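PDB 4ECO: uncharacterized protein from Bacteroides eggerthii DSM 20697, which is of unknown function but, as a leucine-rich repeat protein, probably binds other proteins. Local coordinates for residues I493-N498 with I518-N523; N439-Q444 with N463-M468; T105-L110 with T206-F211. One frame throughout, in Å; residues are numbered along the deposited sequence.

Interaction 1 (I493-N498 with I518-N523); sequences IDLRFN and IDLSYN
Ile-493 and Asp-494 pair in parallel with Ile-518 and Asp-519, the ends of neighbouring strands in a leucine-rich repeat solenoid, and the turns that follow stay stacked through Asn-498 and Asn-523. Asp-519 N gives a bond of 3.0 Å to Ile-493 O, and Leu-495 N returns one of 2.9 Å to Asp-519 O. On the Asp-494 and Asp-519 side, the two carboxylates lie almost parallel. Arg-496 bends back so that NE meets Asp-494 OD1 in a salt bridge, in the guanidinium plane, while CG and CD only pack against the Asp-519 carboxylate. Asp-519 OD1 accepts from Ser-521 N, an Asx turn. Leucines suit the opposite side, where Leu-495 CD1 meets Leu-520 CD2 at 3.7 Å. Phe-497 and Tyr-522 form an offset stack, centroids 4.4 Å apart and planes at 12°. Both rings have CG beside the backbone N (chi1 near -60°), which sends them out in the same direction. Asparagine suits the turn because its amide serves two repeats: Asn-498 OD1 takes Leu-469 N and Asn-523 OD1 Leu-500 N, while Asn-523 ND2 donates to Leu-520 O in its own turn and, at 2.9 Å, to Leu-495 O, which receives Asn-498 ND2 from its other face.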
loop_
_atom_site.group_PDB
_atom_site.type_symbol
_atom_site.label_atom_id
_atom_site.label_comp_id
_atom_site.label_asym_id
_atom_site.label_seq_id
_atom_site.Cartn_x
_atom_site.Cartn_y
_atom_site.Cartn_z
ATOM N N ILE A 493 21.259 2.316 -10.450
ATOM C CA ILE A 493 21.980 2.094 -9.206
ATOM C C ILE A 493 21.970 3.384 -8.369
ATOM O O ILE A 493 22.557 4.385 -8.775
ATOM C CB ILE A 493 23.424 1.583 -9.443
ATOM C CG1 ILE A 493 23.487 0.435 -10.508
ATOM C CG2 ILE A 493 24.050 1.154 -8.115
ATOM C CD1 ILE A 493 24.905 -0.051 -10.856
ATOM N N ASP A 494 21.287 3.351 -7.204
ATOM C CA ASP A 494 21.237 4.454 -6.247
ATOM C C ASP A 494 22.124 4.121 -5.078
ATOM O O ASP A 494 21.875 3.148 -4.361
ATOM C CB ASP A 494 19.815 4.744 -5.783
ATOM C CG ASP A 494 19.583 6.181 -5.360
ATOM O OD1 ASP A 494 20.561 6.854 -4.983
ATOM O OD2 ASP A 494 18.411 6.622 -5.370
ATOM N N LEU A 495 23.220 4.876 -4.941
ATOM C CA LEU A 495 24.206 4.678 -3.882
ATOM C C LEU A 495 24.425 5.956 -3.070
ATOM O O LEU A 495 25.432 6.063 -2.356
ATOM C CB LEU A 495 25.539 4.184 -4.485
ATOM C CG LEU A 495 25.546 2.735 -4.972
ATOM C CD1 LEU A 495 26.607 2.522 -6.002
ATOM C CD2 LEU A 495 25.646 1.753 -3.799
ATOM N N ARG A 496 23.457 6.897 -3.123
ATOM C CA ARG A 496 23.544 8.136 -2.354
ATOM C C ARG A 496 23.680 7.856 -0.867
ATOM O O ARG A 496 23.227 6.809 -0.377
ATOM C CB ARG A 496 22.306 9.027 -2.561
ATOM C CG ARG A 496 22.107 9.678 -3.929
ATOM C CD ARG A 496 20.708 10.254 -3.996
ATOM N NE ARG A 496 19.721 9.188 -3.769
ATOM C CZ ARG A 496 18.505 9.356 -3.263
ATOM N NH1 ARG A 496 18.073 10.566 -2.941
ATOM N NH2 ARG A 496 17.705 8.318 -3.099
ATOM N N PHE A 497 24.267 8.808 -0.141
ATOM C CA PHE A 497 24.393 8.762 1.312
ATOM C C PHE A 497 25.027 7.493 1.788
ATOM O O PHE A 497 24.406 6.702 2.505
ATOM C CB PHE A 497 23.034 8.950 2.013
ATOM C CG PHE A 497 22.422 10.271 1.664
ATOM C CD1 PHE A 497 22.840 11.434 2.296
ATOM C CD2 PHE A 497 21.467 10.364 0.662
ATOM C CE1 PHE A 497 22.305 12.667 1.943
ATOM C CE2 PHE A 497 20.925 11.598 0.304
ATOM C CZ PHE A 497 21.352 12.744 0.943
ATOM N N ASN A 498 26.280 7.321 1.396
ATOM C CA ASN A 498 27.149 6.250 1.844
ATOM C C ASN A 498 28.487 6.909 2.151
ATOM O O ASN A 498 28.544 8.143 2.287
ATOM C CB ASN A 498 27.230 5.108 0.816
ATOM C CG ASN A 498 26.153 4.080 0.977
ATOM O OD1 ASN A 498 26.283 3.149 1.752
ATOM N ND2 ASN A 498 25.076 4.207 0.239
ATOM N N ILE A 518 23.084 6.242 -12.524
ATOM C CA ILE A 518 23.844 5.967 -11.326
ATOM C C ILE A 518 23.939 7.274 -10.504
ATOM O O ILE A 518 24.260 8.345 -11.040
ATOM C CB ILE A 518 25.222 5.317 -11.620
ATOM C CG1 ILE A 518 25.934 4.885 -10.307
ATOM C CG2 ILE A 518 26.100 6.162 -12.540
ATOM C CD1 ILE A 518 26.942 3.764 -10.474
ATOM N N ASP A 519 23.600 7.176 -9.202
ATOM C CA ASP A 519 23.702 8.334 -8.336
ATOM C C ASP A 519 24.617 8.029 -7.162
ATOM O O ASP A 519 24.302 7.221 -6.315
ATOM C CB ASP A 519 22.347 8.829 -7.861
ATOM C CG ASP A 519 22.346 10.298 -7.457
ATOM O OD1 ASP A 519 23.408 10.794 -7.012
ATOM O OD2 ASP A 519 21.275 10.943 -7.568
ATOM N N LEU A 520 25.779 8.649 -7.165
ATOM C CA LEU A 520 26.803 8.519 -6.133
ATOM C C LEU A 520 26.876 9.800 -5.279
ATOM O O LEU A 520 27.875 10.026 -4.588
ATOM C CB LEU A 520 28.180 8.234 -6.792
ATOM C CG LEU A 520 28.271 7.039 -7.755
ATOM C CD1 LEU A 520 29.507 7.118 -8.566
ATOM C CD2 LEU A 520 28.182 5.715 -7.010
ATOM N N SER A 521 25.819 10.633 -5.328
ATOM C CA SER A 521 25.787 11.869 -4.572
ATOM C C SER A 521 25.829 11.572 -3.084
ATOM O O SER A 521 25.219 10.583 -2.627
ATOM C CB SER A 521 24.556 12.690 -4.914
ATOM O OG SER A 521 24.643 13.203 -6.229
ATOM N N TYR A 522 26.591 12.418 -2.335
ATOM C CA TYR A 522 26.772 12.313 -0.880
ATOM C C TYR A 522 27.568 11.070 -0.537
ATOM O O TYR A 522 27.070 10.137 0.096
ATOM C CB TYR A 522 25.430 12.323 -0.140
ATOM C CG TYR A 522 24.704 13.628 -0.327
ATOM C CD1 TYR A 522 24.965 14.709 0.501
ATOM C CD2 TYR A 522 23.767 13.793 -1.351
ATOM C CE1 TYR A 522 24.286 15.915 0.349
ATOM C CE2 TYR A 522 23.090 15.001 -1.520
ATOM C CZ TYR A 522 23.376 16.071 -0.678
ATOM O OH TYR A 522 22.750 17.294 -0.777
ATOM N N ASN A 523 28.822 11.084 -0.962
ATOM C CA ASN A 523 29.763 10.014 -0.739
ATOM C C ASN A 523 31.150 10.622 -0.462
ATOM O O ASN A 523 31.238 11.798 -0.114
ATOM C CB ASN A 523 29.749 9.024 -1.907
ATOM C CG ASN A 523 28.739 7.922 -1.685
ATOM O OD1 ASN A 523 28.919 7.061 -0.826
ATOM N ND2 ASN A 523 27.652 7.929 -2.439
#

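Interaction 2 (N439-Q444 with N463-M468); sequences NLSNNQ and NLMGNM
Asn-439 and Asn-463 form a parallel bridge where two leucine-rich repeat strands end, and from there the turns of 439-444 and 463-468 run on one above the other, their directions only 4° apart. Backbone bonds join them first. Leu-440 N donates to Asn-463 O at 2.8 Å, and three residues later Asn-443 N reaches Gly-466 O at 3.1 Å. Gly-466 adopts a left-handed backbone conformation, easy for glycine, which the matching Asn-442 shares.

Side-chain amides supply the second kind of bond. Asn-467 is the asparagine of the repeat motif: ND2 gives a straight bond to Leu-440 O at 3.0 Å, with that oxygen in the plane of the amide, and another to Leu-464 O in its own turn. Its OD1 accepts from Ile-445 N. Asn-443 plays the same part one repeat earlier, with OD1 taking Ile-414 N. At the strand ends, Asn-439 and Asn-463 carry their amides side by side, planes 9° apart. Each closes an Asx turn, Asn-439 OD1 accepting from Ser-441 N at 3.1 Å and Asn-463 OD1 from Met-465 N at 3.2 Å. The Ser-441 hydroxyl, held between backbone N and carbonyl carbon (chi1 58°), also donates to Asn-439 OD1. Asn-439 ND2 donates to Asp-157 OD2 and Asn-463 ND2 to Asp-157 O.

Apolar packing comes last. Leu-440 CB rests against Leu-464 CD2 at 4.0 Å on the buried side, while the selenomethionine at Met-465 bends so that CE lies 3.9 Å from Ser-441 CB.

Asparagine suits these turns because one flat group carries both a donor and an acceptor: it satisfies buried backbone polar atoms of both turns and ties successive repeats together where regular strand pairing has ended.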
loop_
_atom_site.group_PDB
_atom_site.type_symbol
_atom_site.label_atom_id
_atom_site.label_comp_id
_atom_site.label_asym_id
_atom_site.label_seq_id
_atom_site.Cartn_x
_atom_site.Cartn_y
_atom_site.Cartn_z
ATOM N N ASN A 439 14.510 -2.230 -2.984
ATOM C CA ASN A 439 14.731 -1.011 -2.225
ATOM C C ASN A 439 15.342 -1.400 -0.906
ATOM O O ASN A 439 14.645 -1.905 -0.026
ATOM C CB ASN A 439 13.432 -0.213 -2.049
ATOM C CG ASN A 439 13.634 1.145 -1.409
ATOM O OD1 ASN A 439 14.667 1.458 -0.800
ATOM N ND2 ASN A 439 12.630 1.988 -1.526
ATOM N N LEU A 440 16.649 -1.211 -0.795
ATOM C CA LEU A 440 17.411 -1.505 0.416
ATOM C C LEU A 440 17.942 -0.202 1.055
ATOM O O LEU A 440 18.889 -0.253 1.849
ATOM C CB LEU A 440 18.558 -2.472 0.101
ATOM C CG LEU A 440 18.162 -3.919 -0.126
ATOM C CD1 LEU A 440 19.273 -4.663 -0.812
ATOM C CD2 LEU A 440 17.789 -4.581 1.176
ATOM N N SER A 441 17.325 0.963 0.715
ATOM C CA SER A 441 17.739 2.267 1.261
ATOM C C SER A 441 17.468 2.337 2.781
ATOM O O SER A 441 16.657 1.571 3.294
ATOM C CB SER A 441 17.058 3.432 0.528
ATOM O OG SER A 441 15.643 3.373 0.572
ATOM N N ASN A 442 18.169 3.221 3.494
ATOM C CA ASN A 442 18.082 3.416 4.954
ATOM C C ASN A 442 18.197 2.085 5.726
ATOM O O ASN A 442 17.258 1.647 6.390
ATOM C CB ASN A 442 16.816 4.167 5.365
ATOM C CG ASN A 442 16.974 5.646 5.242
ATOM O OD1 ASN A 442 17.709 6.265 6.022
ATOM N ND2 ASN A 442 16.313 6.234 4.232
ATOM N N ASN A 443 19.373 1.470 5.647
ATOM C CA ASN A 443 19.701 0.240 6.370
ATOM C C ASN A 443 21.117 0.388 6.960
ATOM O O ASN A 443 21.600 1.517 7.109
ATOM C CB ASN A 443 19.577 -0.990 5.446
ATOM C CG ASN A 443 18.225 -1.636 5.479
ATOM O OD1 ASN A 443 17.886 -2.335 6.418
ATOM N ND2 ASN A 443 17.431 -1.453 4.447
ATOM N N GLN A 444 21.787 -0.724 7.285
ATOM C CA GLN A 444 23.124 -0.663 7.845
ATOM C C GLN A 444 24.069 -1.567 7.051
ATOM O O GLN A 444 24.987 -2.174 7.626
ATOM C CB GLN A 444 23.079 -1.047 9.314
ATOM C CG GLN A 444 22.513 0.055 10.192
ATOM C CD GLN A 444 22.467 -0.371 11.625
ATOM O OE1 GLN A 444 21.404 -0.450 12.238
ATOM N NE2 GLN A 444 23.620 -0.705 12.179
ATOM N N ASN A 463 18.310 0.108 -4.943
ATOM C CA ASN A 463 18.441 1.305 -4.137
ATOM C C ASN A 463 19.202 0.950 -2.908
ATOM O O ASN A 463 18.728 0.164 -2.109
ATOM C CB ASN A 463 17.078 1.892 -3.803
ATOM C CG ASN A 463 17.141 3.340 -3.433
ATOM O OD1 ASN A 463 18.172 3.890 -2.950
ATOM N ND2 ASN A 463 16.014 3.975 -3.641
ATOM N N LEU A 464 20.417 1.445 -2.790
ATOM C CA LEU A 464 21.290 1.161 -1.644
ATOM C C LEU A 464 21.622 2.459 -0.912
ATOM O O LEU A 464 22.534 2.501 -0.098
ATOM C CB LEU A 464 22.549 0.433 -2.113
ATOM C CG LEU A 464 22.383 -1.057 -2.252
ATOM C CD1 LEU A 464 23.455 -1.645 -3.144
ATOM C CD2 LEU A 464 22.386 -1.722 -0.898
HETATM N N MSE A 465 20.826 3.511 -1.188
HETATM C CA MSE A 465 21.002 4.819 -0.575
HETATM C C MSE A 465 20.857 4.728 0.957
HETATM O O MSE A 465 19.953 4.048 1.464
HETATM C CB MSE A 465 19.994 5.850 -1.168
HETATM C CG MSE A 465 19.933 7.207 -0.400
HETATM SE SE MSE A 465 18.714 7.209 1.184
HETATM C CE MSE A 465 17.063 7.350 0.189
ATOM N N GLY A 466 21.689 5.490 1.662
ATOM C CA GLY A 466 21.603 5.568 3.115
ATOM C C GLY A 466 22.037 4.300 3.797
ATOM O O GLY A 466 21.265 3.707 4.544
ATOM N N ASN A 467 23.275 3.876 3.528
ATOM C CA ASN A 467 23.844 2.678 4.118
ATOM C C ASN A 467 25.272 2.959 4.604
ATOM O O ASN A 467 25.610 4.118 4.846
ATOM C CB ASN A 467 23.765 1.518 3.138
ATOM C CG ASN A 467 22.418 0.877 3.219
ATOM O OD1 ASN A 467 22.066 0.287 4.233
ATOM N ND2 ASN A 467 21.611 1.024 2.195
HETATM N N MSE A 468 26.086 1.914 4.763
HETATM C CA MSE A 468 27.427 1.988 5.350
HETATM C C MSE A 468 28.534 1.581 4.407
HETATM O O MSE A 468 29.659 1.331 4.867
HETATM C CB MSE A 468 27.495 1.058 6.583
HETATM C CG MSE A 468 26.487 1.392 7.670
HETATM SE SE MSE A 468 26.759 3.211 8.310
HETATM C CE MSE A 468 24.785 3.548 8.914
#

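Interaction 3 (T105-L110 with T206-F211); sequences TELEVL and TKLRQF
The entry into two adjacent parallel strands of the leucine-rich repeat solenoid forms this contact: Val-109 pairs with Gln-210 and Leu-110 with Phe-211, although 95 residues separate the segments in sequence. Glu-108 O accepts from two successive amides, Arg-209 N at 2.6 Å on a lone pair in the carbonyl plane and Gln-210 N at 3.1 Å. Leu-110 N then donates to Gln-210 O at 2.9 Å, continuing the ladder.

Inside the solenoid, leucine and phenylalanine suit the apolar interior that they fill. Leu-208 CD1 sits 3.7 Å from Leu-110 CB. Beyond it, the Leu-110 branch CD2 comes obliquely against the Phe-211 ring, 3.6 Å from CE1. Both side chains have CG anti to the backbone N (chi1 179° and -174°), which lays them alongside each other. Val-109 and Gln-210 point to the other side of the strands, where both touch Ile-129.

Two salt bridges join the approach to the strands. Lys-207, fully extended, runs past Thr-105 O to place NZ 3.0 Å from Glu-106 OE1, on the syn lone pair. Glu-108 and Arg-209 also run side by side, and Arg-209 NE meets Glu-108 OE1 at 2.8 Å. The carboxylate and guanidinium planes are 73° apart, and NE comes in from above the carboxylate plane, not in a flat two-pronged pairing. Glu-108 OE1 also accepts from Asn-132 N.

Long, flexible charged chains suit this margin, open to solvent at Lys-207 and Arg-209, since they can span the gap between the segments before regular pairing begins. The contact therefore combines an apolar interior with complementary charges outside: each acid on 105-110 faces a base on 206-211, which probably favours this alignment of the two repeats.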
loop_
_atom_site.group_PDB
_atom_site.type_symbol
_atom_site.label_atom_id
_atom_site.label_comp_id
_atom_site.label_asym_id
_atom_site.label_seq_id
_atom_site.Cartn_x
_atom_site.Cartn_y
_atom_site.Cartn_z
ATOM N N THR A 105 -35.451 -8.205 2.975
ATOM C CA THR A 105 -34.853 -9.517 2.694
ATOM C C THR A 105 -34.221 -9.625 1.284
ATOM O O THR A 105 -33.468 -10.574 1.030
ATOM C CB THR A 105 -35.899 -10.603 2.884
ATOM O OG1 THR A 105 -37.081 -10.287 2.130
ATOM C CG2 THR A 105 -36.216 -10.835 4.353
ATOM N N GLU A 106 -34.471 -8.652 0.403
ATOM C CA GLU A 106 -33.909 -8.692 -0.948
ATOM C C GLU A 106 -32.585 -7.970 -0.997
ATOM O O GLU A 106 -31.956 -7.911 -2.065
ATOM C CB GLU A 106 -34.882 -8.103 -1.998
ATOM C CG GLU A 106 -36.172 -8.894 -2.141
ATOM C CD GLU A 106 -36.027 -10.406 -2.192
ATOM O OE1 GLU A 106 -35.213 -10.891 -3.011
ATOM O OE2 GLU A 106 -36.722 -11.105 -1.415
ATOM N N LEU A 107 -32.160 -7.422 0.168
ATOM C CA LEU A 107 -30.925 -6.657 0.374
ATOM C C LEU A 107 -29.691 -7.511 0.080
ATOM O O LEU A 107 -29.546 -8.614 0.638
ATOM C CB LEU A 107 -30.902 -6.163 1.821
ATOM C CG LEU A 107 -30.254 -4.845 2.181
ATOM C CD1 LEU A 107 -30.691 -3.724 1.288
ATOM C CD2 LEU A 107 -30.629 -4.468 3.582
ATOM N N GLU A 108 -28.855 -7.027 -0.866
ATOM C CA GLU A 108 -27.584 -7.628 -1.282
ATOM C C GLU A 108 -26.431 -6.826 -0.711
ATOM O O GLU A 108 -25.460 -7.402 -0.261
ATOM C CB GLU A 108 -27.462 -7.708 -2.811
ATOM C CG GLU A 108 -28.254 -8.802 -3.506
ATOM C CD GLU A 108 -28.093 -8.803 -5.023
ATOM O OE1 GLU A 108 -26.936 -8.704 -5.500
ATOM O OE2 GLU A 108 -29.123 -8.899 -5.737
ATOM N N VAL A 109 -26.537 -5.489 -0.707
ATOM C CA VAL A 109 -25.487 -4.627 -0.158
ATOM C C VAL A 109 -26.063 -3.766 0.971
ATOM O O VAL A 109 -27.203 -3.325 0.898
ATOM C CB VAL A 109 -24.766 -3.769 -1.244
ATOM C CG1 VAL A 109 -24.168 -4.661 -2.345
ATOM C CG2 VAL A 109 -25.685 -2.717 -1.858
ATOM N N LEU A 110 -25.268 -3.551 2.026
ATOM C CA LEU A 110 -25.619 -2.743 3.196
ATOM C C LEU A 110 -24.398 -2.038 3.776
ATOM O O LEU A 110 -23.419 -2.701 4.135
ATOM C CB LEU A 110 -26.262 -3.634 4.266
ATOM C CG LEU A 110 -26.687 -2.986 5.584
ATOM C CD1 LEU A 110 -27.839 -1.960 5.387
ATOM C CD2 LEU A 110 -27.115 -4.058 6.562
ATOM N N THR A 206 -30.716 -13.031 4.309
ATOM C CA THR A 206 -29.983 -14.201 3.810
ATOM C C THR A 206 -29.408 -13.969 2.401
ATOM O O THR A 206 -28.625 -14.807 1.946
ATOM C CB THR A 206 -30.875 -15.469 3.828
ATOM O OG1 THR A 206 -32.005 -15.291 2.969
ATOM C CG2 THR A 206 -31.339 -15.846 5.241
ATOM N N LYS A 207 -29.756 -12.843 1.727
ATOM C CA LYS A 207 -29.250 -12.550 0.381
ATOM C C LYS A 207 -28.090 -11.532 0.427
ATOM O O LYS A 207 -27.492 -11.249 -0.620
ATOM C CB LYS A 207 -30.382 -12.045 -0.542
ATOM C CG LYS A 207 -31.493 -13.058 -0.736
ATOM C CD LYS A 207 -32.365 -12.761 -1.928
ATOM C CE LYS A 207 -33.478 -13.778 -1.985
ATOM N NZ LYS A 207 -34.195 -13.747 -3.284
ATOM N N LEU A 208 -27.749 -11.026 1.642
ATOM C CA LEU A 208 -26.696 -10.036 1.891
ATOM C C LEU A 208 -25.349 -10.543 1.388
ATOM O O LEU A 208 -24.960 -11.656 1.710
ATOM C CB LEU A 208 -26.616 -9.684 3.396
ATOM C CG LEU A 208 -26.009 -8.328 3.782
ATOM C CD1 LEU A 208 -26.799 -7.160 3.165
ATOM C CD2 LEU A 208 -25.944 -8.167 5.296
ATOM N N ARG A 209 -24.690 -9.754 0.539
ATOM C CA ARG A 209 -23.384 -10.044 -0.058
ATOM C C ARG A 209 -22.282 -9.195 0.570
ATOM O O ARG A 209 -21.194 -9.703 0.852
ATOM C CB ARG A 209 -23.434 -9.783 -1.557
ATOM C CG ARG A 209 -24.511 -10.545 -2.267
ATOM C CD ARG A 209 -24.398 -10.252 -3.731
ATOM N NE ARG A 209 -25.468 -10.873 -4.504
ATOM C CZ ARG A 209 -25.428 -12.112 -4.969
ATOM N NH1 ARG A 209 -24.376 -12.883 -4.730
ATOM N NH2 ARG A 209 -26.445 -12.597 -5.667
ATOM N N GLN A 210 -22.575 -7.896 0.820
ATOM C CA GLN A 210 -21.611 -6.957 1.415
ATOM C C GLN A 210 -22.216 -6.244 2.643
ATOM O O GLN A 210 -23.318 -5.676 2.562
ATOM C CB GLN A 210 -21.135 -5.923 0.382
ATOM C CG GLN A 210 -20.726 -6.533 -0.962
ATOM C CD GLN A 210 -19.349 -6.151 -1.399
ATOM O OE1 GLN A 210 -18.678 -5.303 -0.793
ATOM N NE2 GLN A 210 -18.893 -6.782 -2.471
ATOM N N PHE A 211 -21.498 -6.301 3.787
ATOM C CA PHE A 211 -21.926 -5.633 5.008
ATOM C C PHE A 211 -20.773 -4.781 5.527
ATOM O O PHE A 211 -19.777 -5.309 6.002
ATOM C CB PHE A 211 -22.426 -6.647 6.048
ATOM C CG PHE A 211 -23.037 -6.087 7.314
ATOM C CD1 PHE A 211 -23.538 -4.789 7.356
ATOM C CD2 PHE A 211 -23.156 -6.874 8.452
ATOM C CE1 PHE A 211 -24.089 -4.271 8.533
ATOM C CE2 PHE A 211 -23.723 -6.358 9.625
ATOM C CZ PHE A 211 -24.204 -5.064 9.650
#

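Interactions 1 and 2 are neighbours in one solenoid, their centres about 10 Å apart. Segment 463-468 lies directly against 493-498: Asp-494 O is 2.7 Å from Leu-464 N and Arg-496 O is 2.9 Å from Gly-466 N, both probable hydrogen bonds, so four successive turns form one continuous stack. Interaction 3 lies on the opposite side of the chain's centre, about 55 Å from interaction 1 and about 49 Å from interaction 2 between centres. It shows strands being entered, whereas the other two show them being left. The bound sodium ion, at a site that includes Glu-117 and Ser-192, belongs to its neighbourhood, about 14 Å from the Leu-110 side chain.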